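Local coordinates for MetRS related protein (Pyrococcus horikoshii, PDB 2CWP) that probably binds tRNA through an OB-fold domain of the kind associated with methionyl-tRNA synthetases, at residues Val39-Glu44 with Phe66-Asn71; Glu26-Thr31 with Ser78-Gln83. All blocks are in the same frame, centred on the assembly; numbering follows the deposited sequence.

Overall arrangement
Following the chain from the N terminus, strand 17-27 runs out into the turn at 26-31, the first half of contact 2. The chain returns as strand 35-40 and reaches 39-44, the first half of contact 1; that contact closes at 66-71, on strand 65-69, after 21 intervening residues. Contact 2 closes later, at 78-83, so contact 1 is nested inside its loop and the two do not cross. The centres of the two contacts are about 18 Å apart. Contact 1 joins two strands that both pair with strand 17-27 in the curled antiparallel sheet, whereas contact 2 ties the turn that follows strand 17-27 to the separate hairpin of strands 75-77 and 80-82.

Contact 1. Residues Val39-Glu44 with Phe66-Asn71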
loop_
_atom_site.group_PDB
_atom_site.type_symbol
_atom_site.label_atom_id
_atom_site.label_comp_id
_atom_site.label_asym_id
_atom_site.label_seq_id
_atom_site.Cartn_x
_atom_site.Cartn_y
_atom_site.Cartn_z
ATOM N N VAL A 39 5.073 7.073 2.156
ATOM C CA VAL A 39 4.006 6.943 3.140
ATOM C C VAL A 39 4.429 7.212 4.568
ATOM O O VAL A 39 5.426 6.666 5.051
ATOM C CB VAL A 39 3.416 5.533 3.031
ATOM C CG1 VAL A 39 2.180 5.388 3.903
ATOM C CG2 VAL A 39 3.121 5.247 1.565
ATOM N N ASP A 40 3.650 8.055 5.236
ATOM C CA ASP A 40 3.884 8.438 6.620
ATOM C C ASP A 40 3.043 7.558 7.545
ATOM O O ASP A 40 1.818 7.635 7.505
ATOM C CB ASP A 40 3.482 9.909 6.807
ATOM C CG ASP A 40 3.682 10.408 8.236
ATOM O OD1 ASP A 40 3.103 9.839 9.180
ATOM O OD2 ASP A 40 4.423 11.388 8.418
ATOM N N PHE A 41 3.690 6.720 8.354
ATOM C CA PHE A 41 2.991 5.854 9.320
ATOM C C PHE A 41 3.073 6.405 10.746
ATOM O O PHE A 41 2.902 5.664 11.720
ATOM C CB PHE A 41 3.566 4.435 9.325
ATOM C CG PHE A 41 3.346 3.692 8.049
ATOM C CD1 PHE A 41 4.311 3.693 7.053
ATOM C CD2 PHE A 41 2.161 3.008 7.829
ATOM C CE1 PHE A 41 4.103 3.023 5.858
ATOM C CE2 PHE A 41 1.940 2.337 6.640
ATOM C CZ PHE A 41 2.915 2.344 5.648
ATOM N N GLY A 42 3.356 7.700 10.862
ATOM C CA GLY A 42 3.454 8.323 12.170
ATOM C C GLY A 42 4.865 8.365 12.722
ATOM O O GLY A 42 5.514 9.408 12.705
ATOM N N ASN A 43 5.341 7.218 13.203
ATOM C CA ASN A 43 6.680 7.090 13.787
ATOM C C ASN A 43 7.752 6.919 12.717
ATOM O O ASN A 43 8.947 7.078 12.981
ATOM C CB ASN A 43 6.733 5.867 14.705
ATOM C CG ASN A 43 6.552 4.565 13.941
ATOM O OD1 ASN A 43 5.518 4.347 13.295
ATOM N ND2 ASN A 43 7.556 3.694 14.003
ATOM N N GLU A 44 7.324 6.570 11.513
ATOM C CA GLU A 44 8.266 6.363 10.433
ATOM C C GLU A 44 7.635 6.669 9.094
ATOM O O GLU A 44 6.415 6.793 8.971
ATOM C CB GLU A 44 8.759 4.914 10.427
ATOM C CG GLU A 44 7.663 3.910 10.123
ATOM C CD GLU A 44 8.178 2.486 9.998
ATOM O OE1 GLU A 44 7.343 1.563 9.832
ATOM O OE2 GLU A 44 9.411 2.288 10.062
ATOM N N PHE A 66 -4.429 4.840 3.591
ATOM C CA PHE A 66 -4.757 3.500 3.114
ATOM C C PHE A 66 -4.132 2.449 4.030
ATOM O O PHE A 66 -3.327 2.770 4.911
ATOM C CB PHE A 66 -4.214 3.254 1.703
ATOM C CG PHE A 66 -4.728 4.206 0.680
ATOM C CD1 PHE A 66 -3.995 5.340 0.341
ATOM C CD2 PHE A 66 -5.956 3.990 0.070
ATOM C CE1 PHE A 66 -4.486 6.256 -0.602
ATOM C CE2 PHE A 66 -6.456 4.897 -0.871
ATOM C CZ PHE A 66 -5.719 6.031 -1.206
ATOM N N ILE A 67 -4.505 1.195 3.789
ATOM C CA ILE A 67 -3.979 0.076 4.541
ATOM C C ILE A 67 -2.722 -0.398 3.826
ATOM O O ILE A 67 -2.715 -0.526 2.605
ATOM C CB ILE A 67 -4.949 -1.078 4.543
ATOM C CG1 ILE A 67 -6.305 -0.609 5.070
ATOM C CG2 ILE A 67 -4.356 -2.229 5.339
ATOM C CD1 ILE A 67 -7.434 -1.608 4.786
ATOM N N PHE A 68 -1.669 -0.662 4.579
ATOM C CA PHE A 68 -0.412 -1.133 3.997
ATOM C C PHE A 68 0.142 -2.280 4.843
ATOM O O PHE A 68 0.088 -2.216 6.080
ATOM C CB PHE A 68 0.659 -0.022 3.998
ATOM C CG PHE A 68 0.336 1.173 3.135
ATOM C CD1 PHE A 68 -0.445 2.214 3.625
ATOM C CD2 PHE A 68 0.874 1.279 1.850
ATOM C CE1 PHE A 68 -0.688 3.368 2.851
ATOM C CE2 PHE A 68 0.643 2.413 1.067
ATOM C CZ PHE A 68 -0.139 3.464 1.570
ATOM N N VAL A 69 0.655 -3.325 4.189
ATOM C CA VAL A 69 1.297 -4.432 4.905
ATOM C C VAL A 69 2.733 -3.916 5.038
ATOM O O VAL A 69 3.374 -3.664 4.018
ATOM C CB VAL A 69 1.370 -5.719 4.073
ATOM C CG1 VAL A 69 1.867 -6.844 4.950
ATOM C CG2 VAL A 69 0.039 -6.059 3.489
ATOM N N VAL A 70 3.240 -3.784 6.266
ATOM C CA VAL A 70 4.575 -3.228 6.501
ATOM C C VAL A 70 5.713 -4.119 7.031
ATOM O O VAL A 70 6.838 -3.633 7.218
ATOM C CB VAL A 70 4.491 -2.008 7.449
ATOM C CG1 VAL A 70 3.548 -0.957 6.868
ATOM C CG2 VAL A 70 4.019 -2.450 8.836
ATOM N N ASN A 71 5.450 -5.398 7.285
ATOM C CA ASN A 71 6.513 -6.268 7.783
ATOM C C ASN A 71 6.853 -7.360 6.782
ATOM O O ASN A 71 7.093 -8.504 7.159
ATOM C CB ASN A 71 6.142 -6.879 9.155
ATOM C CG ASN A 71 5.024 -7.920 9.075
ATOM O OD1 ASN A 71 4.138 -7.849 8.220
ATOM N ND2 ASN A 71 5.055 -8.880 9.993
#
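Phe68 meets Phe41 and Val39 along nearly its whole length. Its CB lies in the plane of the Phe41 ring, at the edge, 3.7 Å from Phe41 CZ. Next, CG and CD1 of Phe68 face the same rim: Phe68 CD1 is 3.8 Å from Phe41 CE2. Farther out the partner changes, with Phe68 CE1 3.7 Å from Val39 CG1 and the tip, Phe68 CZ, 3.7 Å from Val39 CG2. The rings form an offset edge-to-face pair, centroids 5.5 Å apart and planes at 83°, the edge of Phe41 directed at the face of Phe68 over which Val39 CG1 also sits. This methyl makes a CH-pi contact, 26° off the Phe68 ring normal. With CG1 anti to the backbone N (chi1 -173°), Val39 can set both methyls against the outer half of that ring.

The strands carrying Val39 and Phe68 each pair with strand 17-27 in the curled sheet of the OB fold, and Val39 CA and Phe68 CA are 9.2 Å apart, so side chains alone bridge the barrel interior. Leu86 and Ile48 also touch Phe68. Replacing Phe68 by alanine is likely to deprive the Phe41 edge of its aromatic face and to open a gap beside the Val39 methyls.

The Phe41 ring is flanked on both faces, by Val39 CG1 on one and on the other by Val70 CG1, 3.6 Å from Phe41 CZ. Behind Phe41 the chain turns: Gly42 N donates to Asp40 OD1 at 2.7 Å, an Asx turn, meeting the oxygen from above the carboxylate plane.

Contact 2. Residues Glu26-Thr31 with Ser78-Gln83; sequences EKIKRT and SGVESQ
Ile28, just past the end of strand 17-27, reaches the second segment at Val80 and Ser78. Its longer branch does most of the touching: Ile28 CD1 lies 3.6 Å from Val80 CG2, the two side chains meeting tip to tip. CG1 of Ile28 is anti to the carbonyl carbon (chi1 -69°) and the chain then runs extended, which carries CD1 across to the valine. The shorter branch works closer to the turn, where Ile28 CG2 is 4.2 Å from Ser78 CB. Lys36 on strand 35-40 and Val49 on strand 45-50 touch both Ile28 and Val80, placing the pair against those strands.

From Ile28 the chain enters a type II beta turn through Lys29 and Arg30, the latter with the positive phi (67°) that the third position of such a turn calls for. The turn ends at Thr31, whose OG1 donates to Ile28 O at 2.7 Å, 24° out of the carbonyl plane. Because this bond holds the hydroxyl back over its own segment, Thr31 presents its methyl to the other one: Thr31 CG2 is 3.9 Å from Ser78 OG.

No hydrogen bond or salt bridge crosses between 26-31 and 78-83, and only 140 Å² is buried in total. Between them the association probably rests on apolar packing; the directional bonds of 78-83 to strand 45-50 lie elsewhere, from Gln83 to Thr47 and, weakly, from Ser82 to Val49.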
loop_
_atom_site.group_PDB
_atom_site.type_symbol
_atom_site.label_atom_id
_atom_site.label_comp_id
_atom_site.label_asym_id
_atom_site.label_seq_id
_atom_site.Cartn_x
_atom_site.Cartn_y
_atom_site.Cartn_z
ATOM N N GLU A 26 4.201 9.253 -7.286
ATOM C CA GLU A 26 4.578 9.579 -8.658
ATOM C C GLU A 26 4.950 8.336 -9.439
ATOM O O GLU A 26 5.568 7.415 -8.907
ATOM C CB GLU A 26 5.749 10.571 -8.687
ATOM C CG GLU A 26 6.918 10.190 -7.788
ATOM C CD GLU A 26 8.185 10.975 -8.105
ATOM O OE1 GLU A 26 8.079 12.201 -8.350
ATOM O OE2 GLU A 26 9.283 10.365 -8.098
ATOM N N LYS A 27 4.573 8.315 -10.713
ATOM C CA LYS A 27 4.866 7.172 -11.557
ATOM C C LYS A 27 6.369 6.948 -11.572
ATOM O O LYS A 27 7.139 7.900 -11.477
ATOM C CB LYS A 27 4.368 7.414 -12.989
ATOM C CG LYS A 27 2.873 7.688 -13.116
ATOM C CD LYS A 27 2.401 7.518 -14.567
ATOM C CE LYS A 27 2.688 6.097 -15.061
ATOM N NZ LYS A 27 1.971 5.731 -16.305
ATOM N N ILE A 28 6.781 5.688 -11.659
ATOM C CA ILE A 28 8.201 5.353 -11.719
ATOM C C ILE A 28 8.587 5.438 -13.196
ATOM O O ILE A 28 7.878 4.926 -14.061
ATOM C CB ILE A 28 8.482 3.921 -11.180
ATOM C CG1 ILE A 28 8.231 3.876 -9.671
ATOM C CG2 ILE A 28 9.918 3.506 -11.498
ATOM C CD1 ILE A 28 8.607 2.555 -9.022
ATOM N N LYS A 29 9.709 6.102 -13.469
ATOM C CA LYS A 29 10.204 6.307 -14.833
ATOM C C LYS A 29 10.351 5.016 -15.633
ATOM O O LYS A 29 10.853 4.013 -15.126
ATOM C CB LYS A 29 11.555 7.019 -14.786
ATOM C CG LYS A 29 11.766 8.026 -15.895
ATOM C CD LYS A 29 13.226 8.462 -15.972
ATOM C CE LYS A 29 14.106 7.352 -16.539
ATOM N NZ LYS A 29 15.525 7.769 -16.709
ATOM N N ARG A 30 9.921 5.057 -16.890
ATOM C CA ARG A 30 10.009 3.905 -17.784
ATOM C C ARG A 30 9.123 2.732 -17.392
ATOM O O ARG A 30 9.470 1.577 -17.630
ATOM C CB ARG A 30 11.464 3.435 -17.902
ATOM C CG ARG A 30 12.296 4.312 -18.820
ATOM C CD ARG A 30 13.769 3.938 -18.806
ATOM N NE ARG A 30 14.376 4.191 -17.505
ATOM C CZ ARG A 30 15.651 4.523 -17.325
ATOM N NH1 ARG A 30 16.462 4.644 -18.367
ATOM N NH2 ARG A 30 16.112 4.745 -16.099
ATOM N N THR A 31 7.982 3.039 -16.782
ATOM C CA THR A 31 7.029 2.013 -16.385
ATOM C C THR A 31 5.655 2.554 -16.718
ATOM O O THR A 31 5.456 3.766 -16.777
ATOM C CB THR A 31 7.080 1.720 -14.868
ATOM O OG1 THR A 31 6.321 2.710 -14.163
ATOM C CG2 THR A 31 8.519 1.750 -14.372
ATOM N N SER A 78 12.175 -2.084 -10.488
ATOM C CA SER A 78 12.769 -1.120 -11.402
ATOM C C SER A 78 13.752 -0.258 -10.612
ATOM O O SER A 78 13.755 0.971 -10.716
ATOM C CB SER A 78 11.681 -0.244 -12.033
ATOM O OG SER A 78 10.714 -1.035 -12.704
ATOM N N GLY A 79 14.567 -0.924 -9.798
ATOM C CA GLY A 79 15.563 -0.237 -9.000
ATOM C C GLY A 79 15.029 0.541 -7.814
ATOM O O GLY A 79 15.781 1.289 -7.186
ATOM N N VAL A 80 13.744 0.383 -7.504
ATOM C CA VAL A 80 13.155 1.097 -6.372
ATOM C C VAL A 80 12.872 0.156 -5.204
ATOM O O VAL A 80 12.197 -0.862 -5.352
ATOM C CB VAL A 80 11.845 1.806 -6.760
ATOM C CG1 VAL A 80 11.365 2.657 -5.601
ATOM C CG2 VAL A 80 12.056 2.656 -7.990
ATOM N N GLU A 81 13.399 0.517 -4.042
ATOM C CA GLU A 81 13.229 -0.278 -2.835
ATOM C C GLU A 81 11.840 -0.058 -2.248
ATOM O O GLU A 81 11.515 1.037 -1.802
ATOM C CB GLU A 81 14.307 0.116 -1.812
ATOM C CG GLU A 81 14.261 -0.609 -0.467
ATOM C CD GLU A 81 14.770 -2.041 -0.539
ATOM O OE1 GLU A 81 14.135 -2.859 -1.236
ATOM O OE2 GLU A 81 15.806 -2.351 0.101
ATOM N N SER A 82 11.018 -1.104 -2.269
ATOM C CA SER A 82 9.672 -1.037 -1.716
ATOM C C SER A 82 9.694 -1.636 -0.305
ATOM O O SER A 82 10.046 -2.798 -0.123
ATOM C CB SER A 82 8.702 -1.818 -2.603
ATOM O OG SER A 82 7.417 -1.871 -2.011
ATOM N N GLN A 83 9.313 -0.843 0.689
ATOM C CA GLN A 83 9.316 -1.302 2.080
ATOM C C GLN A 83 7.912 -1.618 2.617
ATOM O O GLN A 83 7.637 -1.419 3.803
ATOM C CB GLN A 83 9.948 -0.231 2.974
ATOM C CG GLN A 83 11.270 0.335 2.482
ATOM C CD GLN A 83 11.700 1.545 3.287
ATOM O OE1 GLN A 83 11.067 2.599 3.235
ATOM N NE2 GLN A 83 12.776 1.396 4.049
#